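Local coordinates for protein putative transcriptional regulator (TetR/AcrR family) (Acinetobacter sp., PDB 3KNW) that probably binds DNA through an N-terminal helix-turn-helix domain and regulates transcription, like other dimeric members of the TetR/AcrR family, at residues K30-V35 / A118-D123; A14-I19 / Y52-S57; T85-K90 / E153-T158; R142-I147 / V164-I169. One frame throughout, in Å; residues are numbered along the deposited sequence.

Interaction 1 (K30-V35 / A118-D123); sequences KGFVGV and AAEVAD
Glu120 reaches across to the backbone of Phe32 and Val33 and presents its carboxylate to two successive N-H groups, one oxygen for each. OE2 accepts from the N of Phe32 at 2.8 Å in an almost straight bond (172° at the hydrogen). OE1 takes the N of Val33 at 3.0 Å, with slightly more bend. Both oxygens are met on their syn sides and moderately out of the carboxylate plane, so the fork fixes the rotation of the group. The reach depends on the torsions: CG of Glu120 sits between its backbone N and carbonyl carbon (chi1 63°), and the chain then runs extended to CD. Val33 comes at the glutamate from the opposite direction and straddles OE1 with its two methyls, CG1 at a tight 3.0 Å and CG2 at 3.4 Å. The arrangement is a worked case of how a TetR-family regulator joins its two domains, the loop between helix 13-30 and helix 37-44 of the DNA-binding part being held by Glu120, where the chain leaves helical angles after helix 111-119 of the C-terminal part. In TetR relatives the junction between the two domains transmits ligand-induced movement; a similar role here is possible but inferred. Asp123 adds a second, apolar touch, its CB lying 3.7 Å from CG1 of Val33, the two side chains crossing at about a right angle. Phe32 turns its ring away from the glutamate, leaving CB 3.4 Å from OE1, while Lys58 bonds to its carbonyl O and makes a cation-pi contact with the ring.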
loop_
_atom_site.group_PDB
_atom_site.type_symbol
_atom_site.label_atom_id
_atom_site.label_comp_id
_atom_site.label_asym_id
_atom_site.label_seq_id
_atom_site.Cartn_x
_atom_site.Cartn_y
_atom_site.Cartn_z
ATOM N N LYS A 30 -1.743 12.129 -9.549
ATOM C CA LYS A 30 -0.346 12.565 -9.613
ATOM C C LYS A 30 0.361 12.826 -8.286
ATOM O O LYS A 30 1.546 13.158 -8.261
ATOM C CB LYS A 30 -0.248 13.812 -10.500
ATOM C CG LYS A 30 -0.660 13.547 -11.967
ATOM C CD LYS A 30 -0.499 14.795 -12.878
ATOM C CE LYS A 30 -1.175 14.596 -14.259
ATOM N NZ LYS A 30 -0.813 13.277 -14.897
ATOM N N GLY A 31 -0.333 12.676 -7.176
ATOM C CA GLY A 31 0.281 12.980 -5.903
ATOM C C GLY A 31 0.276 14.467 -5.608
ATOM O O GLY A 31 -0.374 15.290 -6.326
ATOM N N PHE A 32 0.987 14.825 -4.540
ATOM C CA PHE A 32 0.925 16.167 -4.039
ATOM C C PHE A 32 2.189 16.923 -4.306
ATOM O O PHE A 32 2.147 18.002 -4.927
ATOM C CB PHE A 32 0.607 16.176 -2.557
ATOM C CG PHE A 32 0.433 17.544 -2.011
ATOM C CD1 PHE A 32 -0.705 18.261 -2.299
ATOM C CD2 PHE A 32 1.428 18.140 -1.257
ATOM C CE1 PHE A 32 -0.853 19.549 -1.830
ATOM C CE2 PHE A 32 1.279 19.415 -0.763
ATOM C CZ PHE A 32 0.146 20.116 -1.053
ATOM N N VAL A 33 3.314 16.386 -3.841
ATOM C CA VAL A 33 4.590 17.089 -3.997
ATOM C C VAL A 33 4.948 17.273 -5.478
ATOM O O VAL A 33 5.597 18.250 -5.850
ATOM C CB VAL A 33 5.737 16.378 -3.254
ATOM C CG1 VAL A 33 5.424 16.288 -1.756
ATOM C CG2 VAL A 33 5.956 15.004 -3.816
ATOM N N GLY A 34 4.517 16.341 -6.322
ATOM C CA GLY A 34 4.783 16.429 -7.752
ATOM C C GLY A 34 4.160 17.629 -8.457
ATOM O O GLY A 34 4.668 18.058 -9.510
ATOM N N VAL A 35 3.073 18.187 -7.911
ATOM C CA VAL A 35 2.314 19.222 -8.648
ATOM C C VAL A 35 2.588 20.649 -8.211
ATOM O O VAL A 35 2.892 20.906 -7.043
ATOM C CB VAL A 35 0.797 19.030 -8.546
ATOM C CG1 VAL A 35 0.424 17.629 -8.905
ATOM C CG2 VAL A 35 0.276 19.424 -7.165
ATOM N N ALA A 118 1.686 7.657 1.028
ATOM C CA ALA A 118 2.737 6.797 1.640
ATOM C C ALA A 118 3.996 6.831 0.767
ATOM O O ALA A 118 5.108 7.027 1.249
ATOM C CB ALA A 118 2.242 5.318 1.805
ATOM N N ALA A 119 3.786 6.657 -0.535
ATOM C CA ALA A 119 4.829 6.727 -1.537
ATOM C C ALA A 119 5.715 7.958 -1.396
ATOM O O ALA A 119 6.952 7.841 -1.388
ATOM C CB ALA A 119 4.207 6.699 -2.927
ATOM N N GLU A 120 5.088 9.132 -1.284
ATOM C CA GLU A 120 5.819 10.371 -1.237
ATOM C C GLU A 120 5.975 10.892 0.173
ATOM O O GLU A 120 6.167 12.087 0.381
ATOM C CB GLU A 120 5.094 11.429 -2.092
ATOM C CG GLU A 120 3.686 11.820 -1.619
ATOM C CD GLU A 120 3.177 13.029 -2.365
ATOM O OE1 GLU A 120 3.288 14.176 -1.828
ATOM O OE2 GLU A 120 2.683 12.820 -3.496
ATOM N N VAL A 121 5.875 10.018 1.154
ATOM C CA VAL A 121 5.892 10.474 2.536
ATOM C C VAL A 121 7.148 11.228 2.940
ATOM O O VAL A 121 7.096 12.081 3.798
ATOM C CB VAL A 121 5.648 9.309 3.480
ATOM C CG1 VAL A 121 6.159 9.620 4.903
ATOM C CG2 VAL A 121 4.136 9.010 3.473
ATOM N N ALA A 122 8.276 10.920 2.323
ATOM C CA ALA A 122 9.521 11.609 2.631
ATOM C C ALA A 122 9.469 13.137 2.391
ATOM O O ALA A 122 10.252 13.877 2.997
ATOM C CB ALA A 122 10.695 10.977 1.832
ATOM N N ASP A 123 8.560 13.612 1.538
ATOM C CA ASP A 123 8.523 15.036 1.197
ATOM C C ASP A 123 7.308 15.781 1.718
ATOM O O ASP A 123 7.211 16.989 1.627
ATOM C CB ASP A 123 8.646 15.197 -0.319
ATOM C CG ASP A 123 10.044 14.807 -0.835
ATOM O OD1 ASP A 123 11.061 15.314 -0.294
ATOM O OD2 ASP A 123 10.124 13.982 -1.779
#

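Interaction 2 (A14-I19 / Y52-S57); sequences AKRQHI and YHYFES
Helix 13-30 comes closest to the end of helix 48-54 at Arg16 and Tyr54, whose CA atoms are 6.5 Å apart, and the 52-57 segment leaves helical geometry at Phe55. Helix 48-54 belongs to the predicted helix-turn-helix, and by analogy with TetR relatives it is the recognition helix, so the contact joins that element to the first helix of the three-helix DNA-binding domain. Tyr54 points at helix 13-30, and Lys15 and Arg16 both meet its ring obliquely from the same side, Lys15 toward the hydroxyl end and Arg16 along CD2 and CE2. CB of Arg16 is 3.5 Å from CD2 of Tyr54. Lys15 crosses the tyrosine at about a right angle, CD 3.2 Å from OH of Tyr54. Beyond that point Lys15 runs on to a hydrogen bond between NZ and OG of Ser50. Arg16 is anti at its first torsion (chi1 -169°) and extended to NE, which carries its guanidinium past Phe55. CE1 of Phe55 lies over one face of that group, with the planes 42° apart, too tilted for a stack. Long, weak ion pairs with Glu13 and Glu64 attend the guanidinium. Phe55 also packs edge-to-face on Phe61 of helix 58-81, which also touches Ile19. One turn on from Lys15, Ile19 and Phe55 slide past each other in opposite directions, with CG2 of Ile19 3.8 Å from CE2 of Phe55.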
loop_
_atom_site.group_PDB
_atom_site.type_symbol
_atom_site.label_atom_id
_atom_site.label_comp_id
_atom_site.label_asym_id
_atom_site.label_seq_id
_atom_site.Cartn_x
_atom_site.Cartn_y
_atom_site.Cartn_z
ATOM N N ALA A 14 -19.114 27.090 -2.114
ATOM C CA ALA A 14 -19.197 26.104 -3.175
ATOM C C ALA A 14 -17.996 26.237 -4.103
ATOM O O ALA A 14 -17.499 25.246 -4.622
ATOM C CB ALA A 14 -20.554 26.221 -3.943
ATOM N N LYS A 15 -17.498 27.452 -4.285
ATOM C CA LYS A 15 -16.253 27.661 -5.043
ATOM C C LYS A 15 -15.064 27.022 -4.305
ATOM O O LYS A 15 -14.321 26.219 -4.862
ATOM C CB LYS A 15 -15.998 29.145 -5.274
ATOM C CG LYS A 15 -14.898 29.408 -6.278
ATOM C CD LYS A 15 -14.407 30.850 -6.193
ATOM C CE LYS A 15 -13.838 31.372 -7.513
ATOM N NZ LYS A 15 -13.714 32.877 -7.463
ATOM N N ARG A 16 -14.910 27.379 -3.041
ATOM C CA ARG A 16 -13.906 26.754 -2.225
ATOM C C ARG A 16 -13.952 25.227 -2.416
ATOM O O ARG A 16 -12.904 24.604 -2.603
ATOM C CB ARG A 16 -14.129 27.112 -0.771
ATOM C CG ARG A 16 -13.007 26.733 0.141
ATOM C CD ARG A 16 -13.308 27.201 1.566
ATOM N NE ARG A 16 -12.267 26.785 2.499
ATOM C CZ ARG A 16 -12.183 25.575 3.071
ATOM N NH1 ARG A 16 -11.181 25.304 3.902
ATOM N NH2 ARG A 16 -13.094 24.638 2.821
ATOM N N GLN A 17 -15.165 24.646 -2.399
ATOM C CA GLN A 17 -15.346 23.184 -2.523
ATOM C C GLN A 17 -14.958 22.703 -3.883
ATOM O O GLN A 17 -14.373 21.622 -4.032
ATOM C CB GLN A 17 -16.804 22.746 -2.316
ATOM C CG GLN A 17 -17.444 23.067 -0.942
ATOM C CD GLN A 17 -16.655 22.528 0.231
ATOM O OE1 GLN A 17 -15.918 21.533 0.105
ATOM N NE2 GLN A 17 -16.784 23.197 1.380
ATOM N N HIS A 18 -15.311 23.491 -4.894
ATOM C CA HIS A 18 -14.905 23.149 -6.254
ATOM C C HIS A 18 -13.397 23.024 -6.353
ATOM O O HIS A 18 -12.889 22.060 -6.919
ATOM C CB HIS A 18 -15.377 24.166 -7.288
ATOM C CG HIS A 18 -14.929 23.829 -8.674
ATOM N ND1 HIS A 18 -15.546 22.857 -9.432
ATOM C CD2 HIS A 18 -13.887 24.283 -9.412
ATOM C CE1 HIS A 18 -14.916 22.747 -10.589
ATOM N NE2 HIS A 18 -13.903 23.597 -10.600
ATOM N N ILE A 19 -12.701 24.006 -5.798
ATOM C CA ILE A 19 -11.248 24.021 -5.854
ATOM C C ILE A 19 -10.663 22.784 -5.170
ATOM O O ILE A 19 -9.801 22.124 -5.727
ATOM C CB ILE A 19 -10.672 25.302 -5.262
ATOM C CG1 ILE A 19 -11.150 26.532 -6.065
ATOM C CG2 ILE A 19 -9.157 25.277 -5.293
ATOM C CD1 ILE A 19 -10.916 27.776 -5.382
ATOM N N TYR A 52 -5.836 32.299 -4.286
ATOM C CA TYR A 52 -5.151 32.820 -3.145
ATOM C C TYR A 52 -6.080 33.564 -2.183
ATOM O O TYR A 52 -5.711 33.739 -1.035
ATOM C CB TYR A 52 -3.963 33.670 -3.560
ATOM C CG TYR A 52 -2.704 32.888 -3.852
ATOM C CD1 TYR A 52 -2.010 33.070 -5.045
ATOM C CD2 TYR A 52 -2.195 31.982 -2.924
ATOM C CE1 TYR A 52 -0.850 32.392 -5.309
ATOM C CE2 TYR A 52 -1.029 31.267 -3.185
ATOM C CZ TYR A 52 -0.369 31.474 -4.379
ATOM O OH TYR A 52 0.797 30.792 -4.636
ATOM N N HIS A 53 -7.282 33.967 -2.598
ATOM C CA HIS A 53 -8.246 34.439 -1.598
ATOM C C HIS A 53 -8.712 33.340 -0.640
ATOM O O HIS A 53 -8.955 33.587 0.531
ATOM C CB HIS A 53 -9.422 35.138 -2.266
ATOM C CG HIS A 53 -9.094 36.529 -2.713
ATOM N ND1 HIS A 53 -8.160 37.313 -2.066
ATOM C CD2 HIS A 53 -9.558 37.271 -3.747
ATOM C CE1 HIS A 53 -8.067 38.481 -2.678
ATOM N NE2 HIS A 53 -8.905 38.483 -3.701
ATOM N N TYR A 54 -8.781 32.120 -1.152
ATOM C CA TYR A 54 -9.235 30.944 -0.405
ATOM C C TYR A 54 -8.136 30.254 0.385
ATOM O O TYR A 54 -8.348 29.844 1.521
ATOM C CB TYR A 54 -9.870 29.942 -1.378
ATOM C CG TYR A 54 -11.193 30.452 -1.895
ATOM C CD1 TYR A 54 -11.256 31.323 -2.994
ATOM C CD2 TYR A 54 -12.378 30.131 -1.244
ATOM C CE1 TYR A 54 -12.475 31.835 -3.437
ATOM C CE2 TYR A 54 -13.590 30.629 -1.682
ATOM C CZ TYR A 54 -13.644 31.479 -2.780
ATOM O OH TYR A 54 -14.876 31.958 -3.206
ATOM N N PHE A 55 -6.968 30.107 -0.221
ATOM C CA PHE A 55 -5.869 29.398 0.426
ATOM C C PHE A 55 -4.598 30.181 0.334
ATOM O O PHE A 55 -4.228 30.620 -0.740
ATOM C CB PHE A 55 -5.654 28.082 -0.264
ATOM C CG PHE A 55 -6.876 27.299 -0.400
ATOM C CD1 PHE A 55 -7.385 26.640 0.675
ATOM C CD2 PHE A 55 -7.519 27.223 -1.604
ATOM C CE1 PHE A 55 -8.522 25.889 0.567
ATOM C CE2 PHE A 55 -8.676 26.518 -1.731
ATOM C CZ PHE A 55 -9.183 25.835 -0.633
ATOM N N GLU A 56 -3.880 30.319 1.433
ATOM C CA GLU A 56 -2.668 31.142 1.381
ATOM C C GLU A 56 -1.441 30.492 0.697
ATOM O O GLU A 56 -0.517 31.181 0.296
ATOM C CB GLU A 56 -2.334 31.681 2.784
ATOM C CG GLU A 56 -1.960 30.634 3.843
ATOM C CD GLU A 56 -1.584 31.292 5.180
ATOM O OE1 GLU A 56 -2.398 32.120 5.671
ATOM O OE2 GLU A 56 -0.481 31.000 5.726
ATOM N N SER A 57 -1.424 29.178 0.539
ATOM C CA SER A 57 -0.256 28.499 -0.073
ATOM C C SER A 57 -0.625 27.107 -0.517
ATOM O O SER A 57 -1.640 26.593 -0.081
ATOM C CB SER A 57 0.866 28.372 0.936
ATOM O OG SER A 57 0.427 27.548 1.986
#

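Interaction 3 (T85-K90 / E153-T158); sequences TSARDK and EGSIQT
OG of Ser155, which lies 3.6 Å from CB of Arg88, donates a hydrogen bond to OE1 of Glu153 at 2.9 Å, meeting that oxygen nearly along its C-O axis; a weak bond links the same hydroxyl to O of Gly150. The hydroxyl is placed between the backbone N and the carbonyl carbon of its own residue (chi1 71°), where it looks toward the start of helix 87-100. Ser86 occupies the N-cap position of that helix without a capping bond from its side chain, and its OG rests 3.4 Å from CB of Ser155 instead. OE1 of Glu153 is 3.6 Å from the N of Ala87; a carboxylate so near the first turn of a helix would probably be stabilised by the positive end of its dipole. Arg88 extends from CG to NE alongside the loop, its CD 3.3 Å from O of Ser155. That carbonyl oxygen also lies in the guanidinium plane, at the edge, which gives the flat group a polar neighbour. Near the same NH1 corner, OE1 of Gln157 lies 3.4 Å from NH1 of Arg88, the amide and guanidinium planes 51° apart. The charge has its main partner elsewhere, in a salt bridge from NH1 to Asp201. Aliphatic contact completes the fit, CG1 of Ile156 lying 3.9 Å from CB of Arg88. The whole places the first turn of one helix against the loop that leaves helix 126-153, where Gly154 breaks helical geometry with positive phi, at one end of the all-helical C-terminal domain characteristic of TetR-family regulators.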
loop_
_atom_site.group_PDB
_atom_site.type_symbol
_atom_site.label_atom_id
_atom_site.label_comp_id
_atom_site.label_asym_id
_atom_site.label_seq_id
_atom_site.Cartn_x
_atom_site.Cartn_y
_atom_site.Cartn_z
ATOM N N THR A 85 -29.240 -2.597 11.106
ATOM C CA THR A 85 -28.697 -3.918 10.795
ATOM C C THR A 85 -27.611 -4.287 11.803
ATOM O O THR A 85 -27.324 -3.529 12.734
ATOM C CB THR A 85 -28.072 -3.981 9.355
ATOM O OG1 THR A 85 -26.993 -3.024 9.248
ATOM C CG2 THR A 85 -29.158 -3.749 8.232
ATOM N N SER A 86 -27.070 -5.491 11.627
ATOM C CA SER A 86 -25.925 -6.014 12.348
ATOM C C SER A 86 -24.691 -5.108 12.337
ATOM O O SER A 86 -24.510 -4.318 11.429
ATOM C CB SER A 86 -25.471 -7.308 11.678
ATOM O OG SER A 86 -25.893 -8.405 12.403
ATOM N N ALA A 87 -23.834 -5.281 13.348
ATOM C CA ALA A 87 -22.484 -4.746 13.310
ATOM C C ALA A 87 -21.767 -5.442 12.144
ATOM O O ALA A 87 -21.089 -4.792 11.350
ATOM C CB ALA A 87 -21.733 -4.988 14.672
ATOM N N ARG A 88 -21.949 -6.754 12.040
ATOM C CA ARG A 88 -21.284 -7.529 11.028
ATOM C C ARG A 88 -21.607 -7.072 9.611
ATOM O O ARG A 88 -20.695 -6.855 8.778
ATOM C CB ARG A 88 -21.655 -8.974 11.172
ATOM C CG ARG A 88 -21.235 -9.773 9.974
ATOM C CD ARG A 88 -21.193 -11.213 10.351
ATOM N NE ARG A 88 -20.654 -12.013 9.275
ATOM C CZ ARG A 88 -19.970 -13.133 9.457
ATOM N NH1 ARG A 88 -19.743 -13.591 10.685
ATOM N NH2 ARG A 88 -19.503 -13.795 8.405
ATOM N N ASP A 89 -22.890 -6.920 9.337
ATOM C CA ASP A 89 -23.329 -6.488 8.034
ATOM C C ASP A 89 -22.916 -5.062 7.826
ATOM O O ASP A 89 -22.647 -4.675 6.701
ATOM C CB ASP A 89 -24.869 -6.706 7.829
ATOM C CG ASP A 89 -25.245 -8.204 7.745
ATOM O OD1 ASP A 89 -24.360 -9.087 7.949
ATOM O OD2 ASP A 89 -26.418 -8.518 7.504
ATOM N N LYS A 90 -22.859 -4.256 8.870
ATOM C CA LYS A 90 -22.420 -2.879 8.643
ATOM C C LYS A 90 -20.972 -2.845 8.145
ATOM O O LYS A 90 -20.590 -1.998 7.314
ATOM C CB LYS A 90 -22.537 -2.066 9.923
ATOM C CG LYS A 90 -23.917 -1.399 10.148
ATOM C CD LYS A 90 -23.915 -0.655 11.451
ATOM C CE LYS A 90 -25.304 -0.678 12.163
ATOM N NZ LYS A 90 -25.134 -0.530 13.632
ATOM N N GLU A 153 -23.334 -8.548 20.487
ATOM C CA GLU A 153 -24.612 -9.120 19.989
ATOM C C GLU A 153 -24.495 -10.545 19.496
ATOM O O GLU A 153 -25.492 -11.173 19.251
ATOM C CB GLU A 153 -25.148 -8.414 18.752
ATOM C CG GLU A 153 -25.167 -6.933 18.675
ATOM C CD GLU A 153 -25.046 -6.480 17.197
ATOM O OE1 GLU A 153 -24.424 -7.221 16.362
ATOM O OE2 GLU A 153 -25.573 -5.375 16.876
ATOM N N GLY A 154 -23.310 -11.048 19.248
ATOM C CA GLY A 154 -23.214 -12.397 18.705
ATOM C C GLY A 154 -23.241 -12.456 17.189
ATOM O O GLY A 154 -23.274 -13.532 16.593
ATOM N N SER A 155 -23.217 -11.325 16.513
ATOM C CA SER A 155 -23.117 -11.380 15.033
ATOM C C SER A 155 -21.668 -11.664 14.564
ATOM O O SER A 155 -21.472 -12.160 13.458
ATOM C CB SER A 155 -23.718 -10.125 14.369
ATOM O OG SER A 155 -22.916 -8.977 14.576
ATOM N N ILE A 156 -20.664 -11.382 15.405
ATOM C CA ILE A 156 -19.243 -11.687 15.084
ATOM C C ILE A 156 -18.720 -12.703 16.071
ATOM O O ILE A 156 -18.569 -12.408 17.209
ATOM C CB ILE A 156 -18.378 -10.443 15.044
ATOM C CG1 ILE A 156 -18.824 -9.558 13.863
ATOM C CG2 ILE A 156 -16.957 -10.845 14.868
ATOM C CD1 ILE A 156 -18.359 -8.129 13.880
ATOM N N GLN A 157 -18.494 -13.928 15.643
ATOM C CA GLN A 157 -18.226 -14.996 16.577
ATOM C C GLN A 157 -16.766 -15.093 16.952
ATOM O O GLN A 157 -16.395 -15.836 17.873
ATOM C CB GLN A 157 -18.697 -16.328 15.996
ATOM C CG GLN A 157 -20.247 -16.411 15.784
ATOM C CD GLN A 157 -20.710 -15.699 14.496
ATOM O OE1 GLN A 157 -19.906 -15.416 13.576
ATOM N NE2 GLN A 157 -22.007 -15.408 14.426
ATOM N N THR A 158 -15.908 -14.355 16.250
ATOM C CA THR A 158 -14.497 -14.477 16.516
ATOM C C THR A 158 -14.262 -13.879 17.881
ATOM O O THR A 158 -14.942 -12.924 18.265
ATOM C CB THR A 158 -13.650 -13.755 15.473
ATOM O OG1 THR A 158 -12.299 -14.205 15.575
ATOM C CG2 THR A 158 -13.732 -12.218 15.616
#

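Interaction 4 (R142-I147 / V164-I169); sequences RMADLI and VLAQVI
Ile147 lays its CD1 methyl over the backbone of helix 162-183, 3.7 Å from the N of Ala166. CG1 is anti to its own carbonyl carbon (chi1 -67°), which aims the outer methyl across the gap, while the CG2 branch meets CD2 of Leu165 at 4.0 Å; the two branched side chains cross at about a right angle. One turn further along, CD1 of Ile169 comes within 4.2 Å of the CD1 of Ile147, so that the isoleucine touches Leu165, Ala166 and Ile169 in turn. Ala166 answers from the second helix. Its CB lies 3.9 Å from the CB of Met143, a selenomethionine, and at the same distance from the N of Ala144. With alanines at the nearest point, the CA atoms of Ala144 and Ala166 come to 5.3 Å and the axes of these short segments to 8.5 Å, at 124° between their directions. Such steeply crossed helices are part of the all-helical C-terminal domain of the TetR family. Helix 87-100 covers another side, with Tyr94 on Met143, Leu91 on Ile147 and Leu95 on Ile169. Val164, Gln167 and Val168 meet Gln191 and Ser195 of the second subunit, consistent with the helical dimer interface of relatives. No hydrogen bond crosses between the segments, so their mutual hold comes from the fit of buried carbon surfaces, with the small alanines allowing the close approach.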
loop_
_atom_site.group_PDB
_atom_site.type_symbol
_atom_site.label_atom_id
_atom_site.label_comp_id
_atom_site.label_asym_id
_atom_site.label_seq_id
_atom_site.Cartn_x
_atom_site.Cartn_y
_atom_site.Cartn_z
ATOM N N ARG A 142 -12.961 3.336 14.758
ATOM C CA ARG A 142 -14.371 3.085 14.390
ATOM C C ARG A 142 -14.575 1.613 13.996
ATOM O O ARG A 142 -15.487 0.999 14.464
ATOM C CB ARG A 142 -14.827 3.953 13.209
ATOM C CG ARG A 142 -14.858 5.440 13.421
ATOM C CD ARG A 142 -16.006 5.849 14.252
ATOM N NE ARG A 142 -17.323 5.845 13.582
ATOM C CZ ARG A 142 -17.729 6.745 12.676
ATOM N NH1 ARG A 142 -18.951 6.658 12.167
ATOM N NH2 ARG A 142 -16.913 7.711 12.263
HETATM N N MSE A 143 -13.741 1.034 13.142
HETATM C CA MSE A 143 -13.894 -0.403 12.869
HETATM C C MSE A 143 -13.849 -1.199 14.174
HETATM O O MSE A 143 -14.552 -2.189 14.330
HETATM C CB MSE A 143 -12.857 -0.951 11.897
HETATM C CG MSE A 143 -13.002 -0.402 10.479
HETATM SE SE MSE A 143 -11.555 -0.999 9.309
HETATM C CE MSE A 143 -11.072 0.730 8.852
ATOM N N ALA A 144 -12.982 -0.766 15.073
ATOM C CA ALA A 144 -12.794 -1.444 16.352
ATOM C C ALA A 144 -14.091 -1.395 17.132
ATOM O O ALA A 144 -14.536 -2.414 17.584
ATOM C CB ALA A 144 -11.636 -0.805 17.153
ATOM N N ASP A 145 -14.665 -0.192 17.276
ATOM C CA ASP A 145 -15.913 0.040 18.004
ATOM C C ASP A 145 -16.987 -0.916 17.429
ATOM O O ASP A 145 -17.698 -1.610 18.172
ATOM C CB ASP A 145 -16.373 1.512 17.859
ATOM C CG ASP A 145 -15.413 2.529 18.566
ATOM O OD1 ASP A 145 -14.707 2.096 19.529
ATOM O OD2 ASP A 145 -15.348 3.746 18.188
ATOM N N LEU A 146 -17.032 -1.001 16.102
ATOM C CA LEU A 146 -18.024 -1.789 15.391
ATOM C C LEU A 146 -17.739 -3.302 15.560
ATOM O O LEU A 146 -18.632 -4.087 15.788
ATOM C CB LEU A 146 -18.031 -1.306 13.939
ATOM C CG LEU A 146 -19.165 -1.628 13.013
ATOM C CD1 LEU A 146 -20.541 -1.107 13.553
ATOM C CD2 LEU A 146 -18.833 -1.109 11.665
ATOM N N ILE A 147 -16.490 -3.734 15.550
ATOM C CA ILE A 147 -16.262 -5.157 15.797
ATOM C C ILE A 147 -16.722 -5.524 17.218
ATOM O O ILE A 147 -17.155 -6.664 17.494
ATOM C CB ILE A 147 -14.821 -5.554 15.511
ATOM C CG1 ILE A 147 -14.548 -5.428 14.003
ATOM C CG2 ILE A 147 -14.533 -6.988 15.940
ATOM C CD1 ILE A 147 -13.068 -5.354 13.621
ATOM N N VAL A 164 -7.104 -5.696 17.583
ATOM C CA VAL A 164 -6.265 -6.501 16.698
ATOM C C VAL A 164 -7.015 -6.735 15.399
ATOM O O VAL A 164 -6.489 -6.583 14.303
ATOM C CB VAL A 164 -5.818 -7.842 17.407
ATOM C CG1 VAL A 164 -5.108 -8.799 16.469
ATOM C CG2 VAL A 164 -4.911 -7.523 18.567
ATOM N N LEU A 165 -8.293 -7.047 15.470
ATOM C CA LEU A 165 -8.937 -7.514 14.242
ATOM C C LEU A 165 -9.099 -6.323 13.289
ATOM O O LEU A 165 -8.938 -6.456 12.097
ATOM C CB LEU A 165 -10.228 -8.214 14.566
ATOM C CG LEU A 165 -10.965 -8.933 13.463
ATOM C CD1 LEU A 165 -10.115 -9.973 12.753
ATOM C CD2 LEU A 165 -12.202 -9.595 14.083
ATOM N N ALA A 166 -9.401 -5.152 13.807
ATOM C CA ALA A 166 -9.586 -4.019 12.951
ATOM C C ALA A 166 -8.306 -3.700 12.202
ATOM O O ALA A 166 -8.359 -3.248 11.083
ATOM C CB ALA A 166 -10.018 -2.853 13.741
ATOM N N GLN A 167 -7.144 -3.962 12.810
ATOM C CA GLN A 167 -5.857 -3.714 12.145
ATOM C C GLN A 167 -5.586 -4.763 11.062
ATOM O O GLN A 167 -5.127 -4.434 9.957
ATOM C CB GLN A 167 -4.686 -3.775 13.138
ATOM C CG GLN A 167 -4.507 -2.530 14.034
ATOM C CD GLN A 167 -3.400 -2.729 15.062
ATOM O OE1 GLN A 167 -2.175 -2.595 14.753
ATOM N NE2 GLN A 167 -3.799 -3.054 16.275
ATOM N N VAL A 168 -5.820 -6.016 11.423
ATOM C CA VAL A 168 -5.668 -7.040 10.503
ATOM C C VAL A 168 -6.518 -6.773 9.270
ATOM O O VAL A 168 -6.034 -6.773 8.126
ATOM C CB VAL A 168 -6.135 -8.340 11.079
ATOM C CG1 VAL A 168 -6.229 -9.344 9.900
ATOM C CG2 VAL A 168 -5.182 -8.769 12.164
ATOM N N ILE A 169 -7.793 -6.533 9.503
ATOM C CA ILE A 169 -8.687 -6.300 8.386
ATOM C C ILE A 169 -8.228 -5.070 7.580
ATOM O O ILE A 169 -8.035 -5.148 6.326
ATOM C CB ILE A 169 -10.120 -6.143 8.850
ATOM C CG1 ILE A 169 -10.657 -7.463 9.326
ATOM C CG2 ILE A 169 -10.996 -5.620 7.749
ATOM C CD1 ILE A 169 -11.991 -7.309 10.015
#

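Interaction 2 opens first, on helix 13-30, and interaction 1 begins at the end of that helix before interaction 2 closes at residues 52-57; the two cross, and no pair nests. Within interaction 1's long loop, which closes at 118-123, interaction 3 opens at 85-90, so these cross as well. Interaction 4 starts at 142-147, after interaction 1 has closed, and crosses interaction 3, which closes at 153-158 just before interaction 4 ends on helix 162-183. Interaction 2 ties the first helix to the helix-turn-helix within the DNA-binding domain, interaction 1 joins that domain to the C-terminal one, and interactions 3 and 4, centres 12 Å apart, touch at the latter's far end.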